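Local coordinates for Ro sixty-related protein, RSR (Deinococcus radiodurans, PDB 2NVO), which binds several small RNAs that accumulate during recovery from ultraviolet irradiation and contributes to the bacterium's resistance to that irradiation, at residues R276-L281 / G285-N290. Sequence-based numbering, arbitrary orientation.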
loop_
_atom_site.group_PDB
_atom_site.type_symbol
_atom_site.label_atom_id
_atom_site.label_comp_id
_atom_site.label_asym_id
_atom_site.label_seq_id
_atom_site.Cartn_x
_atom_site.Cartn_y
_atom_site.Cartn_z
ATOM N N ARG A 276 -11.223 6.971 -5.383
ATOM C CA ARG A 276 -10.190 7.667 -6.148
ATOM C C ARG A 276 -10.681 8.286 -7.448
ATOM O O ARG A 276 -9.896 8.886 -8.173
ATOM C CB ARG A 276 -8.973 6.773 -6.401
ATOM C CG ARG A 276 -9.250 5.502 -7.161
ATOM C CD ARG A 276 -7.939 4.863 -7.636
ATOM N NE ARG A 276 -8.023 3.403 -7.606
ATOM C CZ ARG A 276 -8.383 2.645 -8.640
ATOM N NH1 ARG A 276 -8.679 3.203 -9.812
ATOM N NH2 ARG A 276 -8.438 1.323 -8.503
ATOM N N ASN A 277 -11.981 8.177 -7.734
ATOM C CA ASN A 277 -12.489 8.651 -9.015
ATOM C C ASN A 277 -13.530 9.766 -8.951
ATOM O O ASN A 277 -14.062 10.182 -9.985
ATOM C CB ASN A 277 -12.970 7.474 -9.877
ATOM C CG ASN A 277 -11.825 6.752 -10.568
ATOM O OD1 ASN A 277 -11.294 7.235 -11.560
ATOM N ND2 ASN A 277 -11.450 5.588 -10.057
ATOM N N LEU A 278 -13.807 10.260 -7.748
ATOM C CA LEU A 278 -14.750 11.351 -7.574
ATOM C C LEU A 278 -14.404 12.589 -8.429
ATOM O O LEU A 278 -15.281 13.215 -9.036
ATOM C CB LEU A 278 -14.879 11.713 -6.093
ATOM C CG LEU A 278 -15.355 10.541 -5.218
ATOM C CD1 LEU A 278 -15.261 10.901 -3.750
ATOM C CD2 LEU A 278 -16.802 10.149 -5.578
ATOM N N GLY A 279 -13.126 12.952 -8.470
ATOM C CA GLY A 279 -12.706 14.097 -9.262
ATOM C C GLY A 279 -12.929 13.859 -10.745
ATOM O O GLY A 279 -13.461 14.715 -11.457
ATOM N N ASN A 280 -12.521 12.687 -11.206
ATOM C CA ASN A 280 -12.753 12.267 -12.581
ATOM C C ASN A 280 -14.226 12.307 -13.001
ATOM O O ASN A 280 -14.532 12.381 -14.192
ATOM C CB ASN A 280 -12.191 10.858 -12.796
ATOM C CG ASN A 280 -10.681 10.853 -13.012
ATOM O OD1 ASN A 280 -10.091 11.879 -13.347
ATOM N ND2 ASN A 280 -10.056 9.695 -12.828
ATOM N N LEU A 281 -15.128 12.253 -12.019
ATOM C CA LEU A 281 -16.569 12.244 -12.265
ATOM C C LEU A 281 -17.122 13.658 -12.261
ATOM O O LEU A 281 -18.072 13.971 -12.978
ATOM C CB LEU A 281 -17.268 11.400 -11.192
ATOM C CG LEU A 281 -16.979 9.903 -11.314
ATOM C CD1 LEU A 281 -17.220 9.146 -10.012
ATOM C CD2 LEU A 281 -17.814 9.314 -12.436
ATOM N N GLY A 285 -18.325 15.631 -16.084
ATOM C CA GLY A 285 -19.692 16.124 -16.030
ATOM C C GLY A 285 -20.759 15.165 -15.515
ATOM O O GLY A 285 -21.956 15.387 -15.716
ATOM N N VAL A 286 -20.332 14.105 -14.844
ATOM C CA VAL A 286 -21.259 13.134 -14.276
ATOM C C VAL A 286 -21.783 13.523 -12.872
ATOM O O VAL A 286 -22.945 13.274 -12.533
ATOM C CB VAL A 286 -20.596 11.752 -14.197
ATOM C CG1 VAL A 286 -21.379 10.837 -13.264
ATOM C CG2 VAL A 286 -20.464 11.149 -15.580
ATOM N N LEU A 287 -20.923 14.142 -12.068
ATOM C CA LEU A 287 -21.205 14.394 -10.660
ATOM C C LEU A 287 -21.195 15.895 -10.370
ATOM O O LEU A 287 -20.138 16.480 -10.112
ATOM C CB LEU A 287 -20.146 13.664 -9.820
ATOM C CG LEU A 287 -20.197 13.502 -8.300
ATOM C CD1 LEU A 287 -21.478 12.784 -7.815
ATOM C CD2 LEU A 287 -18.976 12.717 -7.857
ATOM N N THR A 288 -22.367 16.521 -10.417
ATOM C CA THR A 288 -22.478 17.974 -10.294
ATOM C C THR A 288 -23.553 18.381 -9.296
ATOM O O THR A 288 -24.536 17.674 -9.121
ATOM C CB THR A 288 -22.787 18.633 -11.658
ATOM O OG1 THR A 288 -24.172 18.445 -11.989
ATOM C CG2 THR A 288 -21.919 18.016 -12.747
ATOM N N PRO A 289 -23.373 19.541 -8.657
ATOM C CA PRO A 289 -24.189 20.055 -7.550
ATOM C C PRO A 289 -25.686 20.188 -7.842
ATOM O O PRO A 289 -26.465 20.366 -6.907
ATOM C CB PRO A 289 -23.580 21.440 -7.293
ATOM C CG PRO A 289 -22.821 21.755 -8.548
ATOM C CD PRO A 289 -22.251 20.448 -8.942
ATOM N N ASN A 290 -26.084 20.108 -9.105
ATOM C CA ASN A 290 -27.496 20.234 -9.440
ATOM C C ASN A 290 -28.080 18.966 -10.072
ATOM O O ASN A 290 -29.185 18.997 -10.617
ATOM C CB ASN A 290 -27.732 21.457 -10.344
ATOM C CG ASN A 290 -27.660 22.780 -9.583
ATOM O OD1 ASN A 290 -28.359 22.988 -8.582
ATOM N ND2 ASN A 290 -26.821 23.688 -10.067
#
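Leu287 swings its CG away from its own backbone N (chi1 -171°), which carries CD2 back over the last turns of helix 271-283, while Leu281 and Leu278 both hold CG opposite the carbonyl carbon and beside N. CD2 of Leu287 thus comes to rest 4.1 Å from CD2 of Leu278, and it also lies 4.0 Å from CB of Leu281. Closer to the backbone, CB of Leu281 meets CB of Leu287 at 3.9 Å. Val286 meets the CD2 branch of Leu281: its CG1 sits 4.0 Å from Leu281 CD2, the two side chains passing at a slant.

Alongside this packing, the carbonyl O of Leu281 accepts two backbone bonds from the loop. Val286 N lies 2.9 Å from Leu281 O, almost in line with C=O, with a C=O...N angle of 168°. Leu287 N, at 3.0 Å from the same Leu281 O, instead lies above the carbonyl plane, 54° out of it. Two successive N-H groups thus share one acceptor, which probably helps hold the chain's course as it leaves the helix. Further back on the helix, Asn280 ND2 gives a fairly straight 3.0 Å bond to Asn277 OD1, and Asn280 OD1 is taken by Arg283.

Within the TROVE domain, the loop carries the chain from the end of helix 271-283 to helix 292-302. Leu278 and Leu287 pack together on Val298 of helix 292-302 and Tyr325 of helix 315-326, whereas Leu281 touches Tyr262 and Val286 touches Arg263, both on helix 259-266.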